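Local coordinates for protein nitrite transporter NirC (PDB 4FC4) that carries nitrite in both directions, uptake and export, across the cytoplasmic membrane of Salmonella as a channel of the formate/nitrite transporter family, at residues T5-A17 and H83-I96. Sequence-based numbering, arbitrary orientation.
Sequences TINKCAANAARIA and HTMFLTLGVKAGTI
Phe86 and Asn12 exemplify how an amide can be held over an aromatic ring where two helices cross nearly perpendicularly. Along Phe86, CB approaches Cys9 O at 4.2 Å; CG then lies 3.4 Å from Asn12 ND2; CD1 meets Cys9 CB near the ring plane at 3.8 Å, and CE1 runs on to Cys9 SG. The remaining ring atoms, CZ included, stay under ND2, which sits over the ring centre, 3.1 Å above its plane, with the amide plane turned 82° from it. Asn12 reaches this place with CG anti to the backbone N (chi1 -166°), and its OD1 receives both NE and NH2 of Arg15 side-on, in the guanidinium plane. Arg15 in turn forms a salt bridge with Glu78, which also hydrogen-bonds His83, whose ring carries Ile16 CD1 over one face. Beyond the aromatic end the backbones close in: Ala10 CA and Gly90 CA are 4.1 Å apart, and Ala13 CB rests 3.8 Å from Gly90 CA. Past the Schellman motif at Gly94, Thr95 OG1 donates to Ala10 O at 2.9 Å, on the face of that carbonyl opposite Ala14 N. The N-terminal helix 3-22 is thus held across helix 80-93 by small-residue packing, apolar contacts such as Cys9 with Leu89, and one hydrogen bond, while the arginine would probably polarise the Asn12 amide, making its nitrogen end more positive over the ring.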
loop_
_atom_site.group_PDB
_atom_site.type_symbol
_atom_site.label_atom_id
_atom_site.label_comp_id
_atom_site.label_asym_id
_atom_site.label_seq_id
_atom_site.Cartn_x
_atom_site.Cartn_y
_atom_site.Cartn_z
ATOM N N THR B 5 -15.418 -22.982 -2.581
ATOM C CA THR B 5 -15.256 -22.242 -1.313
ATOM C C THR B 5 -16.058 -22.887 -0.225
ATOM O O THR B 5 -15.581 -23.063 0.910
ATOM C CB THR B 5 -15.693 -20.781 -1.441
ATOM O OG1 THR B 5 -15.060 -20.229 -2.586
ATOM C CG2 THR B 5 -15.273 -19.954 -0.237
ATOM N N ILE B 6 -17.287 -23.236 -0.583
ATOM C CA ILE B 6 -18.168 -23.930 0.301
ATOM C C ILE B 6 -17.554 -25.245 0.778
ATOM O O ILE B 6 -17.517 -25.495 1.984
ATOM C CB ILE B 6 -19.563 -24.086 -0.329
ATOM C CG1 ILE B 6 -20.311 -22.746 -0.206
ATOM C CG2 ILE B 6 -20.385 -25.192 0.344
ATOM C CD1 ILE B 6 -21.333 -22.600 -1.307
ATOM N N ASN B 7 -17.006 -26.040 -0.132
ATOM C CA ASN B 7 -16.355 -27.304 0.284
ATOM C C ASN B 7 -15.169 -27.113 1.191
ATOM O O ASN B 7 -15.013 -27.879 2.125
ATOM C CB ASN B 7 -15.988 -28.199 -0.890
ATOM C CG ASN B 7 -17.214 -28.760 -1.587
ATOM O OD1 ASN B 7 -17.185 -29.000 -2.790
ATOM N ND2 ASN B 7 -18.309 -28.933 -0.845
ATOM N N LYS B 8 -14.352 -26.090 0.928
ATOM C CA LYS B 8 -13.325 -25.672 1.872
ATOM C C LYS B 8 -13.838 -25.301 3.274
ATOM O O LYS B 8 -13.254 -25.732 4.278
ATOM C CB LYS B 8 -12.498 -24.541 1.279
ATOM C CG LYS B 8 -11.314 -24.999 0.440
ATOM C CD LYS B 8 -11.158 -24.167 -0.835
ATOM C CE LYS B 8 -9.724 -23.700 -1.011
ATOM N NZ LYS B 8 -9.684 -22.926 -2.277
ATOM N N CYS B 9 -14.940 -24.546 3.356
ATOM C CA CYS B 9 -15.542 -24.232 4.663
ATOM C C CYS B 9 -16.065 -25.453 5.390
ATOM O O CYS B 9 -15.910 -25.610 6.602
ATOM C CB CYS B 9 -16.691 -23.278 4.488
ATOM S SG CYS B 9 -16.202 -21.658 3.897
ATOM N N ALA B 10 -16.723 -26.292 4.620
ATOM C CA ALA B 10 -17.188 -27.569 5.056
ATOM C C ALA B 10 -16.033 -28.523 5.495
ATOM O O ALA B 10 -16.196 -29.270 6.456
ATOM C CB ALA B 10 -18.027 -28.193 3.935
ATOM N N ALA B 11 -14.890 -28.508 4.807
ATOM C CA ALA B 11 -13.764 -29.343 5.238
ATOM C C ALA B 11 -13.218 -28.707 6.511
ATOM O O ALA B 11 -12.905 -29.398 7.466
ATOM C CB ALA B 11 -12.694 -29.464 4.178
ATOM N N ASN B 12 -13.170 -27.386 6.564
ATOM C CA ASN B 12 -12.733 -26.739 7.781
ATOM C C ASN B 12 -13.625 -27.080 9.014
ATOM O O ASN B 12 -13.158 -27.237 10.150
ATOM C CB ASN B 12 -12.685 -25.263 7.534
ATOM C CG ASN B 12 -11.932 -24.518 8.610
ATOM O OD1 ASN B 12 -10.882 -24.953 9.083
ATOM N ND2 ASN B 12 -12.473 -23.393 9.012
ATOM N N ALA B 13 -14.919 -27.216 8.783
ATOM C CA ALA B 13 -15.823 -27.466 9.864
ATOM C C ALA B 13 -15.578 -28.864 10.452
ATOM O O ALA B 13 -15.564 -29.015 11.698
ATOM C CB ALA B 13 -17.238 -27.280 9.379
ATOM N N ALA B 14 -15.372 -29.865 9.578
ATOM C CA ALA B 14 -14.967 -31.234 10.018
ATOM C C ALA B 14 -13.640 -31.248 10.780
ATOM O O ALA B 14 -13.489 -31.977 11.763
ATOM C CB ALA B 14 -14.969 -32.277 8.870
ATOM N N ARG B 15 -12.711 -30.414 10.350
ATOM C CA ARG B 15 -11.419 -30.265 11.011
ATOM C C ARG B 15 -11.573 -29.670 12.385
ATOM O O ARG B 15 -10.909 -30.140 13.310
ATOM C CB ARG B 15 -10.472 -29.370 10.193
ATOM C CG ARG B 15 -9.038 -29.380 10.707
ATOM C CD ARG B 15 -8.225 -28.180 10.233
ATOM N NE ARG B 15 -8.904 -26.887 10.362
ATOM C CZ ARG B 15 -8.895 -26.106 11.460
ATOM N NH1 ARG B 15 -8.284 -26.497 12.575
ATOM N NH2 ARG B 15 -9.539 -24.941 11.472
ATOM N N ILE B 16 -12.415 -28.624 12.497
ATOM C CA ILE B 16 -12.747 -28.008 13.781
ATOM C C ILE B 16 -13.383 -29.056 14.713
ATOM O O ILE B 16 -12.961 -29.225 15.854
ATOM C CB ILE B 16 -13.678 -26.793 13.591
ATOM C CG1 ILE B 16 -12.933 -25.610 12.954
ATOM C CG2 ILE B 16 -14.336 -26.368 14.919
ATOM C CD1 ILE B 16 -13.877 -24.570 12.379
ATOM N N ALA B 17 -14.365 -29.790 14.189
ATOM C CA ALA B 17 -14.968 -30.894 14.887
ATOM C C ALA B 17 -13.960 -31.922 15.347
ATOM O O ALA B 17 -14.085 -32.425 16.476
ATOM C CB ALA B 17 -16.007 -31.556 14.015
ATOM N N HIS B 83 -16.501 -19.374 13.074
ATOM C CA HIS B 83 -17.154 -20.644 13.301
ATOM C C HIS B 83 -18.627 -20.606 12.960
ATOM O O HIS B 83 -19.176 -21.615 12.435
ATOM C CB HIS B 83 -16.887 -21.170 14.724
ATOM C CG HIS B 83 -15.502 -21.748 14.919
ATOM N ND1 HIS B 83 -15.203 -22.568 15.933
ATOM C CD2 HIS B 83 -14.314 -21.585 14.178
ATOM C CE1 HIS B 83 -13.905 -22.959 15.864
ATOM N NE2 HIS B 83 -13.350 -22.357 14.783
ATOM N N THR B 84 -19.295 -19.462 13.207
ATOM C CA THR B 84 -20.743 -19.406 12.895
ATOM C C THR B 84 -21.026 -19.742 11.415
ATOM O O THR B 84 -22.001 -20.518 11.127
ATOM C CB THR B 84 -21.440 -18.076 13.250
ATOM O OG1 THR B 84 -20.929 -17.049 12.422
ATOM C CG2 THR B 84 -21.297 -17.712 14.702
ATOM N N MET B 85 -20.200 -19.158 10.506
ATOM C CA MET B 85 -20.228 -19.486 9.057
ATOM C C MET B 85 -19.735 -20.891 8.713
ATOM O O MET B 85 -20.438 -21.621 8.005
ATOM C CB MET B 85 -19.458 -18.476 8.212
ATOM C CG MET B 85 -19.480 -18.707 6.698
ATOM S SD MET B 85 -18.536 -17.364 5.881
ATOM C CE MET B 85 -16.841 -17.852 6.179
ATOM N N PHE B 86 -18.569 -21.282 9.231
ATOM C CA PHE B 86 -17.914 -22.516 8.803
ATOM C C PHE B 86 -18.816 -23.704 9.122
ATOM O O PHE B 86 -19.097 -24.605 8.265
ATOM C CB PHE B 86 -16.533 -22.699 9.500
ATOM C CG PHE B 86 -15.421 -21.798 8.975
ATOM C CD1 PHE B 86 -15.065 -21.782 7.617
ATOM C CD2 PHE B 86 -14.695 -20.972 9.856
ATOM C CE1 PHE B 86 -14.017 -20.958 7.149
ATOM C CE2 PHE B 86 -13.657 -20.144 9.397
ATOM C CZ PHE B 86 -13.326 -20.127 8.047
ATOM N N LEU B 87 -19.259 -23.707 10.381
ATOM C CA LEU B 87 -20.065 -24.788 10.899
ATOM C C LEU B 87 -21.407 -24.878 10.192
ATOM O O LEU B 87 -21.918 -25.966 9.990
ATOM C CB LEU B 87 -20.206 -24.677 12.407
ATOM C CG LEU B 87 -18.875 -24.666 13.172
ATOM C CD1 LEU B 87 -19.153 -24.689 14.660
ATOM C CD2 LEU B 87 -18.013 -25.873 12.830
ATOM N N THR B 88 -21.944 -23.744 9.759
ATOM C CA THR B 88 -23.229 -23.727 9.071
ATOM C C THR B 88 -23.084 -24.495 7.754
ATOM O O THR B 88 -23.859 -25.461 7.485
ATOM C CB THR B 88 -23.707 -22.271 8.825
ATOM O OG1 THR B 88 -24.168 -21.727 10.074
ATOM C CG2 THR B 88 -24.827 -22.216 7.786
ATOM N N LEU B 89 -22.089 -24.072 6.966
ATOM C CA LEU B 89 -21.739 -24.709 5.709
ATOM C C LEU B 89 -21.410 -26.171 5.934
ATOM O O LEU B 89 -21.763 -27.011 5.108
ATOM C CB LEU B 89 -20.578 -23.959 4.996
ATOM C CG LEU B 89 -21.043 -22.583 4.490
ATOM C CD1 LEU B 89 -19.929 -21.730 3.910
ATOM C CD2 LEU B 89 -22.127 -22.764 3.437
ATOM N N GLY B 90 -20.744 -26.492 7.040
ATOM C CA GLY B 90 -20.481 -27.907 7.407
ATOM C C GLY B 90 -21.750 -28.731 7.610
ATOM O O GLY B 90 -21.872 -29.852 7.062
ATOM N N VAL B 91 -22.715 -28.177 8.352
ATOM C CA VAL B 91 -24.015 -28.879 8.536
ATOM C C VAL B 91 -24.695 -29.040 7.176
ATOM O O VAL B 91 -25.148 -30.128 6.827
ATOM C CB VAL B 91 -24.938 -28.160 9.572
ATOM C CG1 VAL B 91 -26.318 -28.791 9.623
ATOM C CG2 VAL B 91 -24.289 -28.150 10.966
ATOM N N LYS B 92 -24.723 -27.963 6.394
ATOM C CA LYS B 92 -25.365 -27.976 5.074
ATOM C C LYS B 92 -24.700 -28.983 4.094
ATOM O O LYS B 92 -25.380 -29.719 3.382
ATOM C CB LYS B 92 -25.439 -26.534 4.508
ATOM C CG LYS B 92 -26.678 -25.738 4.962
ATOM C CD LYS B 92 -27.889 -26.140 4.112
ATOM C CE LYS B 92 -29.217 -26.005 4.837
ATOM N NZ LYS B 92 -30.007 -27.228 4.613
ATOM N N ALA B 93 -23.368 -29.065 4.092
ATOM C CA ALA B 93 -22.657 -30.012 3.225
ATOM C C ALA B 93 -22.722 -31.455 3.713
ATOM O O ALA B 93 -22.430 -32.379 2.960
ATOM C CB ALA B 93 -21.212 -29.600 3.099
ATOM N N GLY B 94 -23.098 -31.653 4.969
ATOM C CA GLY B 94 -23.167 -32.997 5.557
ATOM C C GLY B 94 -21.860 -33.437 6.199
ATOM O O GLY B 94 -21.757 -34.556 6.613
ATOM N N THR B 95 -20.851 -32.561 6.304
ATOM C CA THR B 95 -19.573 -32.975 6.933
ATOM C C THR B 95 -19.584 -33.035 8.481
ATOM O O THR B 95 -18.758 -33.718 9.098
ATOM C CB THR B 95 -18.383 -32.134 6.459
ATOM O OG1 THR B 95 -18.552 -30.806 6.936
ATOM C CG2 THR B 95 -18.229 -32.159 4.926
ATOM N N ILE B 96 -20.512 -32.319 9.092
ATOM C CA ILE B 96 -20.744 -32.390 10.527
ATOM C C ILE B 96 -22.266 -32.366 10.760
ATOM O O ILE B 96 -23.007 -32.002 9.841
ATOM C CB ILE B 96 -20.079 -31.209 11.252
ATOM C CG1 ILE B 96 -20.657 -29.878 10.751
ATOM C CG2 ILE B 96 -18.555 -31.241 11.053
ATOM C CD1 ILE B 96 -20.435 -28.732 11.704
#